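Long-range contact in parvulin 42 (PDB 6GMP), which probably catalyses cis-trans isomerisation of peptidyl-prolyl bonds in proteins through the PPIase domain described here: residues 7-15 with 62-72. Numbering follows the deposited sequence. Where two conformers were deposited one is given.
Sequences HFYHVLVKH and FVQVVRDFSEC
Val-11 and Phe-62 meet where helix 59-69 lies against the first strand of the parvulin-type PPIase domain, whose antiparallel sheet has this strand, 6-13, between strands 80-84 and 114-120. The two segment axes pass 8.1 Å apart at 31°, and the chains converge toward their C-terminal ends: CA atoms are 8.2 Å apart at Tyr-9 and Phe-62 but 4.7 Å at Val-11 and Ser-70.

Against the helix, the close packing gathers round Val-11 CG2. With Val-11 CG1 anti to the backbone N (chi1 172°), CG2 is turned to the helix, 3.7 Å from both Phe-62 CZ and Val-66 CG2 and also against Val-65 CG2. Phe-62 CE2 packs against Tyr-9 CB, while the ring edge reaches the His-10 backbone; Tyr-119 stacks on the same ring, and Ile-47 of helix 37-49 adds to the packing round Val-11. The flank is looser: Tyr-9 CE2 and Val-63 CG2 come no nearer than 4.1 Å, and partly exposed Phe-69 meets Val-11 CG1 through its carbonyl carbon and CB, while its ring leads away.

Beyond the helix, Cys-72 CB packs on Leu-12 CB, and polar bonds take over. Leu-12 N donates to Ser-70 OG almost straight (168°), and Leu-12 O accepts Glu-71 N, so both backbone polar groups of this buried residue are engaged. One water donates to His-10 O and also hydrogen-bonds Ser-70 OG, linking strand 6-13 to the residues that follow the helix. Lys-14 contributes its backbone rather than its ammonium, which is held by Arg-20 O and Ser-22 O. Arg-35 forms a salt bridge with the Glu-71 carboxylate, probably stabilising its negative charge; the same oxygen, OE1, accepts Lys-14 N at 2.8 Å, nearly in line with its C-O bond.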
ATOM      1  N   HIS A   7      -3.753 -13.024  -4.510  1.00 29.18           N
ATOM      2  CA  HIS A   7      -4.199 -12.382  -3.286  1.00 27.56           C
ATOM      3  C   HIS A   7      -3.189 -11.328  -2.850  1.00 25.09           C
ATOM      4  O   HIS A   7      -2.022 -11.648  -2.592  1.00 26.67           O
ATOM      5  CB  HIS A   7      -4.347 -13.449  -2.203  1.00 28.15           C
ATOM      6  CG  HIS A   7      -4.982 -12.956  -0.944  1.00 29.43           C
ATOM      7  ND1 HIS A   7      -5.147 -13.759   0.166  1.00 33.64           N
ATOM      8  CD2 HIS A   7      -5.506 -11.752  -0.621  1.00 28.45           C
ATOM      9  CE1 HIS A   7      -5.734 -13.063   1.124  1.00 32.94           C
ATOM     10  NE2 HIS A   7      -5.970 -11.846   0.669  1.00 28.04           N
ATOM     11  N   PHE A   8      -3.642 -10.076  -2.774  1.00 23.88           N
ATOM     12  CA  PHE A   8      -2.790  -8.969  -2.373  1.00 23.25           C
ATOM     13  C   PHE A   8      -3.300  -8.257  -1.134  1.00 23.02           C
ATOM     14  O   PHE A   8      -4.503  -8.263  -0.851  1.00 22.68           O
ATOM     15  CB  PHE A   8      -2.669  -7.946  -3.504  1.00 24.69           C
ATOM     16  CG  PHE A   8      -2.085  -8.502  -4.764  1.00 25.30           C
ATOM     17  CD1 PHE A   8      -0.720  -8.703  -4.896  1.00 23.09           C
ATOM     18  CD2 PHE A   8      -2.914  -8.804  -5.829  1.00 29.13           C
ATOM     19  CE1 PHE A   8      -0.194  -9.200  -6.077  1.00 24.50           C
ATOM     20  CE2 PHE A   8      -2.400  -9.307  -7.010  1.00 32.04           C
ATOM     21  CZ  PHE A   8      -1.036  -9.509  -7.135  1.00 27.29           C
ATOM     22  N   TYR A   9      -2.356  -7.654  -0.413  1.00 21.29           N
ATOM     23  CA  TYR A   9      -2.633  -6.616   0.573  1.00 20.19           C
ATOM     24  C   TYR A   9      -1.899  -5.363   0.112  1.00 20.35           C
ATOM     25  O   TYR A   9      -0.975  -5.446  -0.694  1.00 20.58           O
ATOM     26  CB  TYR A   9      -2.077  -6.984   1.951  1.00 21.37           C
ATOM     27  CG  TYR A   9      -2.899  -7.939   2.776  1.00 21.54           C
ATOM     28  CD1 TYR A   9      -3.223  -9.204   2.308  1.00 22.53           C
ATOM     29  CD2 TYR A   9      -3.339  -7.574   4.048  1.00 22.18           C
ATOM     30  CE1 TYR A   9      -3.967 -10.075   3.079  1.00 25.36           C
ATOM     31  CE2 TYR A   9      -4.085  -8.437   4.820  1.00 22.42           C
ATOM     32  CZ  TYR A   9      -4.397  -9.684   4.333  1.00 24.56           C
ATOM     33  OH  TYR A   9      -5.140 -10.539   5.112  1.00 28.24           O
ATOM     34  N   HIS A  10      -2.283  -4.200   0.627  1.00 20.63           N
ATOM     35  CA  HIS A  10      -1.462  -3.014   0.379  1.00 18.48           C
ATOM     36  C   HIS A  10      -1.450  -2.039   1.547  1.00 18.68           C
ATOM     37  O   HIS A  10      -2.304  -2.090   2.435  1.00 20.44           O
ATOM     38  CB  HIS A  10      -1.813  -2.317  -0.955  1.00 18.99           C
ATOM     39  CG  HIS A  10      -3.020  -1.428  -0.913  1.00 18.08           C
ATOM     40  ND1 HIS A  10      -3.219  -0.425  -1.833  1.00 21.20           N
ATOM     41  CD2 HIS A  10      -4.091  -1.394  -0.084  1.00 21.25           C
ATOM     42  CE1 HIS A  10      -4.355   0.196  -1.574  1.00 20.62           C
ATOM     43  NE2 HIS A  10      -4.906  -0.371  -0.520  1.00 20.28           N
ATOM     44  N   VAL A  11      -0.416  -1.207   1.546  1.00 18.69           N
ATOM     45  CA  VAL A  11      -0.351   0.007   2.338  1.00 17.69           C
ATOM     46  C   VAL A  11      -0.519   1.157   1.361  1.00 18.78           C
ATOM     47  O   VAL A  11       0.125   1.170   0.303  1.00 19.20           O
ATOM     48  CB  VAL A  11       1.036   0.179   2.990  1.00 17.75           C
ATOM     49  CG1 VAL A  11       1.167   1.549   3.660  1.00 23.03           C
ATOM     50  CG2 VAL A  11       1.296  -0.904   4.001  1.00 19.36           C
ATOM     51  N   LEU A  12      -1.354   2.129   1.721  1.00 18.43           N
ATOM     52  CA  LEU A  12      -1.554   3.325   0.901  1.00 16.82           C
ATOM     53  C   LEU A  12      -1.161   4.573   1.682  1.00 15.80           C
ATOM     54  O   LEU A  12      -1.667   4.813   2.770  1.00 18.67           O
ATOM     55  CB  LEU A  12      -3.013   3.450   0.452  1.00 18.38           C
ATOM     56  CG  LEU A  12      -3.314   4.621  -0.479  1.00 19.04           C
ATOM     57  CD1 LEU A  12      -2.646   4.468  -1.831  1.00 20.06           C
ATOM     58  CD2 LEU A  12      -4.815   4.775  -0.673  1.00 22.24           C
ATOM     59  N   VAL A  13      -0.256   5.348   1.098  1.00 16.68           N
ATOM     60  CA  VAL A  13       0.150   6.635   1.635  1.00 18.71           C
ATOM     61  C   VAL A  13      -0.382   7.689   0.674  1.00 18.22           C
ATOM     62  O   VAL A  13       0.022   7.748  -0.484  1.00 18.97           O
ATOM     63  CB  VAL A  13       1.687   6.719   1.763  1.00 18.74           C
ATOM     64  CG1 VAL A  13       2.115   8.079   2.279  1.00 21.27           C
ATOM     65  CG2 VAL A  13       2.195   5.622   2.691  1.00 21.86           C
ATOM     66  N   LYS A  14      -1.296   8.518   1.150  1.00 20.33           N
ATOM     67  CA  LYS A  14      -1.940   9.514   0.310  1.00 20.19           C
ATOM     68  C   LYS A  14      -1.110  10.778   0.264  1.00 20.75           C
ATOM     69  O   LYS A  14      -0.135  10.944   1.003  1.00 19.39           O
ATOM     70  CB  LYS A  14      -3.350   9.798   0.835  1.00 23.48           C
ATOM     71  CG  LYS A  14      -4.280   8.623   0.677  1.00 23.48           C
ATOM     72  CD  LYS A  14      -5.703   8.969   1.073  1.00 24.83           C
ATOM     73  CE  LYS A  14      -6.610   7.774   0.896  1.00 30.79           C
ATOM     74  NZ  LYS A  14      -8.043   8.181   0.851  1.00 38.29           N
ATOM     75  N   HIS A  15      -1.503  11.703  -0.597  1.00 19.55           N
ATOM     76  CA  HIS A  15      -0.931  13.035  -0.599  1.00 19.48           C
ATOM     77  C   HIS A  15      -2.028  14.023  -0.996  1.00 20.29           C
ATOM     78  O   HIS A  15      -3.130  13.599  -1.398  1.00 19.48           O
ATOM     79  CB  HIS A  15       0.284  13.135  -1.522  1.00 19.11           C
ATOM     80  CG  HIS A  15       0.022  12.703  -2.928  1.00 19.80           C
ATOM     81  ND1 HIS A  15      -0.679  13.479  -3.823  1.00 20.41           N
ATOM     82  CD2 HIS A  15       0.384  11.584  -3.595  1.00 20.92           C
ATOM     83  CE1 HIS A  15      -0.732  12.858  -4.989  1.00 21.43           C
ATOM     84  NE2 HIS A  15      -0.103  11.703  -4.873  1.00 21.79           N
ATOM     85  N   PHE A  62       3.722  -7.591   7.305  1.00 19.84           N
ATOM     86  CA  PHE A  62       3.156  -6.579   6.445  1.00 20.07           C
ATOM     87  C   PHE A  62       1.992  -5.826   7.100  1.00 20.45           C
ATOM     88  O   PHE A  62       1.863  -4.609   6.954  1.00 18.84           O
ATOM     89  CB  PHE A  62       2.696  -7.173   5.114  1.00 20.66           C
ATOM     90  CG  PHE A  62       2.385  -6.118   4.089  1.00 18.50           C
ATOM     91  CD1 PHE A  62       3.418  -5.392   3.509  1.00 21.72           C
ATOM     92  CD2 PHE A  62       1.079  -5.795   3.757  1.00 18.40           C
ATOM     93  CE1 PHE A  62       3.162  -4.393   2.599  1.00 20.08           C
ATOM     94  CE2 PHE A  62       0.815  -4.787   2.839  1.00 17.61           C
ATOM     95  CZ  PHE A  62       1.864  -4.094   2.252  1.00 19.52           C
ATOM     96  N   VAL A  63       1.145  -6.562   7.812  1.00 19.86           N
ATOM     97  CA  VAL A  63      -0.006  -5.978   8.489  1.00 19.12           C
ATOM     98  C   VAL A  63       0.455  -4.953   9.530  1.00 19.43           C
ATOM     99  O   VAL A  63      -0.229  -3.963   9.773  1.00 19.87           O
ATOM    100  CB  VAL A  63      -0.853  -7.094   9.099  1.00 21.68           C
ATOM    101  CG1 VAL A  63      -1.806  -6.550  10.148  1.00 24.55           C
ATOM    102  CG2 VAL A  63      -1.605  -7.823   7.982  1.00 22.85           C
ATOM    103  N   GLN A  64       1.628  -5.167  10.116  1.00 20.08           N
ATOM    104  CA  GLN A  64       2.184  -4.181  11.040  1.00 21.54           C
ATOM    105  C   GLN A  64       2.323  -2.813  10.379  1.00 18.10           C
ATOM    106  O   GLN A  64       1.933  -1.795  10.954  1.00 18.33           O
ATOM    107  CB  GLN A  64       3.536  -4.627  11.572  1.00 22.03           C
ATOM    108  CG  GLN A  64       4.117  -3.696  12.636  1.00 24.42           C
ATOM    109  CD  GLN A  64       3.259  -3.638  13.878  1.00 30.65           C
ATOM    110  OE1 GLN A  64       2.866  -4.670  14.422  1.00 29.40           O
ATOM    111  NE2 GLN A  64       2.950  -2.426  14.330  1.00 34.09           N
ATOM    112  N   VAL A  65       2.854  -2.772   9.162  1.00 18.12           N
ATOM    113  CA  VAL A  65       3.025  -1.488   8.513  0.59 17.60           C
ATOM    114  C   VAL A  65       1.685  -0.939   8.024  1.00 18.47           C
ATOM    115  O   VAL A  65       1.485   0.267   8.026  1.00 18.44           O
ATOM    116  CB  VAL A  65       4.093  -1.504   7.402  0.59 20.87           C
ATOM    117  CG1 VAL A  65       5.476  -1.734   8.023  0.59 19.00           C
ATOM    118  CG2 VAL A  65       3.799  -2.546   6.358  0.59 23.30           C
ATOM    119  N   VAL A  66       0.735  -1.800   7.663  1.00 16.82           N
ATOM    120  CA  VAL A  66      -0.616  -1.340   7.343  1.00 17.18           C
ATOM    121  C   VAL A  66      -1.229  -0.640   8.558  1.00 18.01           C
ATOM    122  O   VAL A  66      -1.762   0.471   8.465  1.00 17.80           O
ATOM    123  CB  VAL A  66      -1.538  -2.512   6.918  1.00 17.41           C
ATOM    124  CG1 VAL A  66      -2.970  -2.025   6.749  1.00 18.33           C
ATOM    125  CG2 VAL A  66      -1.033  -3.198   5.627  1.00 18.83           C
ATOM    126  N   ARG A  67      -1.159  -1.310   9.709  1.00 17.03           N
ATOM    127  CA  ARG A  67      -1.719  -0.763  10.940  1.00 19.10           C
ATOM    128  C   ARG A  67      -1.087   0.573  11.335  1.00 17.63           C
ATOM    129  O   ARG A  67      -1.779   1.448  11.838  1.00 18.86           O
ATOM    130  CB  ARG A  67      -1.588  -1.757  12.091  1.00 19.19           C
ATOM    131  CG  ARG A  67      -2.444  -2.968  11.910  1.00 19.21           C
ATOM    132  CD  ARG A  67      -2.120  -4.020  12.926  1.00 21.64           C
ATOM    133  NE  ARG A  67      -2.987  -5.186  12.774  1.00 20.71           N
ATOM    134  CZ  ARG A  67      -2.812  -6.332  13.411  1.00 23.54           C
ATOM    135  NH1 ARG A  67      -1.819  -6.472  14.278  1.00 25.28           N
ATOM    136  NH2 ARG A  67      -3.644  -7.331  13.190  1.00 26.03           N
ATOM    137  N   ASP A  68       0.209   0.720  11.081  1.00 17.38           N
ATOM    138  CA  ASP A  68       0.936   1.920  11.497  1.00 19.32           C
ATOM    139  C   ASP A  68       0.812   3.075  10.507  1.00 18.80           C
ATOM    140  O   ASP A  68       0.863   4.235  10.912  1.00 18.40           O
ATOM    141  CB  ASP A  68       2.417   1.604  11.717  1.00 19.13           C
ATOM    142  CG  ASP A  68       2.664   0.693  12.911  1.00 20.99           C
ATOM    143  OD1 ASP A  68       1.759   0.532  13.761  1.00 22.05           O
ATOM    144  OD2 ASP A  68       3.776   0.136  12.974  1.00 23.39           O
ATOM    145  N   PHE A  69       0.626   2.776   9.221  1.00 18.24           N
ATOM    146  CA  PHE A  69       0.811   3.792   8.184  1.00 17.06           C
ATOM    147  C   PHE A  69      -0.268   3.884   7.106  1.00 18.87           C
ATOM    148  O   PHE A  69      -0.377   4.928   6.474  1.00 18.75           O
ATOM    149  CB  PHE A  69       2.164   3.627   7.475  1.00 17.41           C
ATOM    150  CG  PHE A  69       3.357   3.834   8.366  1.00 18.22           C
ATOM    151  CD1 PHE A  69       3.749   5.116   8.749  1.00 19.48           C
ATOM    152  CD2 PHE A  69       4.111   2.756   8.803  1.00 18.95           C
ATOM    153  CE1 PHE A  69       4.853   5.305   9.557  1.00 19.58           C
ATOM    154  CE2 PHE A  69       5.216   2.942   9.610  1.00 20.25           C
ATOM    155  CZ  PHE A  69       5.589   4.218   9.989  1.00 20.84           C
ATOM    156  N   SER A  70      -1.043   2.831   6.854  1.00 17.76           N
ATOM    157  CA  SER A  70      -1.954   2.892   5.712  1.00 19.43           C
ATOM    158  C   SER A  70      -3.089   3.872   5.960  1.00 19.16           C
ATOM    159  O   SER A  70      -3.619   3.982   7.069  1.00 18.51           O
ATOM    160  CB  SER A  70      -2.528   1.534   5.346  1.00 17.96           C
ATOM    161  OG  SER A  70      -3.245   1.690   4.120  1.00 17.73           O
ATOM    162  N   GLU A  71      -3.470   4.565   4.898  1.00 18.32           N
ATOM    163  CA  GLU A  71      -4.533   5.559   4.926  1.00 20.02           C
ATOM    164  C   GLU A  71      -5.723   5.122   4.060  1.00 18.68           C
ATOM    165  O   GLU A  71      -6.652   5.885   3.844  1.00 20.88           O
ATOM    166  CB  GLU A  71      -3.964   6.916   4.491  1.00 19.03           C
ATOM    167  CG  GLU A  71      -2.990   7.437   5.532  1.00 21.04           C
ATOM    168  CD  GLU A  71      -2.096   8.558   5.063  1.00 20.60           C
ATOM    169  OE1 GLU A  71      -2.032   8.879   3.854  1.00 22.89           O
ATOM    170  OE2 GLU A  71      -1.414   9.134   5.937  1.00 22.97           O
ATOM    171  N   CYS A  72      -5.674   3.874   3.598  1.00 19.75           N
ATOM    172  CA  CYS A  72      -6.744   3.289   2.800  1.00 19.37           C
ATOM    173  C   CYS A  72      -7.812   2.673   3.687  1.00 22.40           C
ATOM    174  O   CYS A  72      -7.513   2.166   4.770  1.00 22.99           O
ATOM    175  CB  CYS A  72      -6.164   2.207   1.888  1.00 20.64           C
ATOM    176  SG  CYS A  72      -7.373   1.371   0.845  1.00 21.73           S
TER
HETATM  177  O   HOH W   1      -4.325  -0.667   3.706  1.00 19.44           O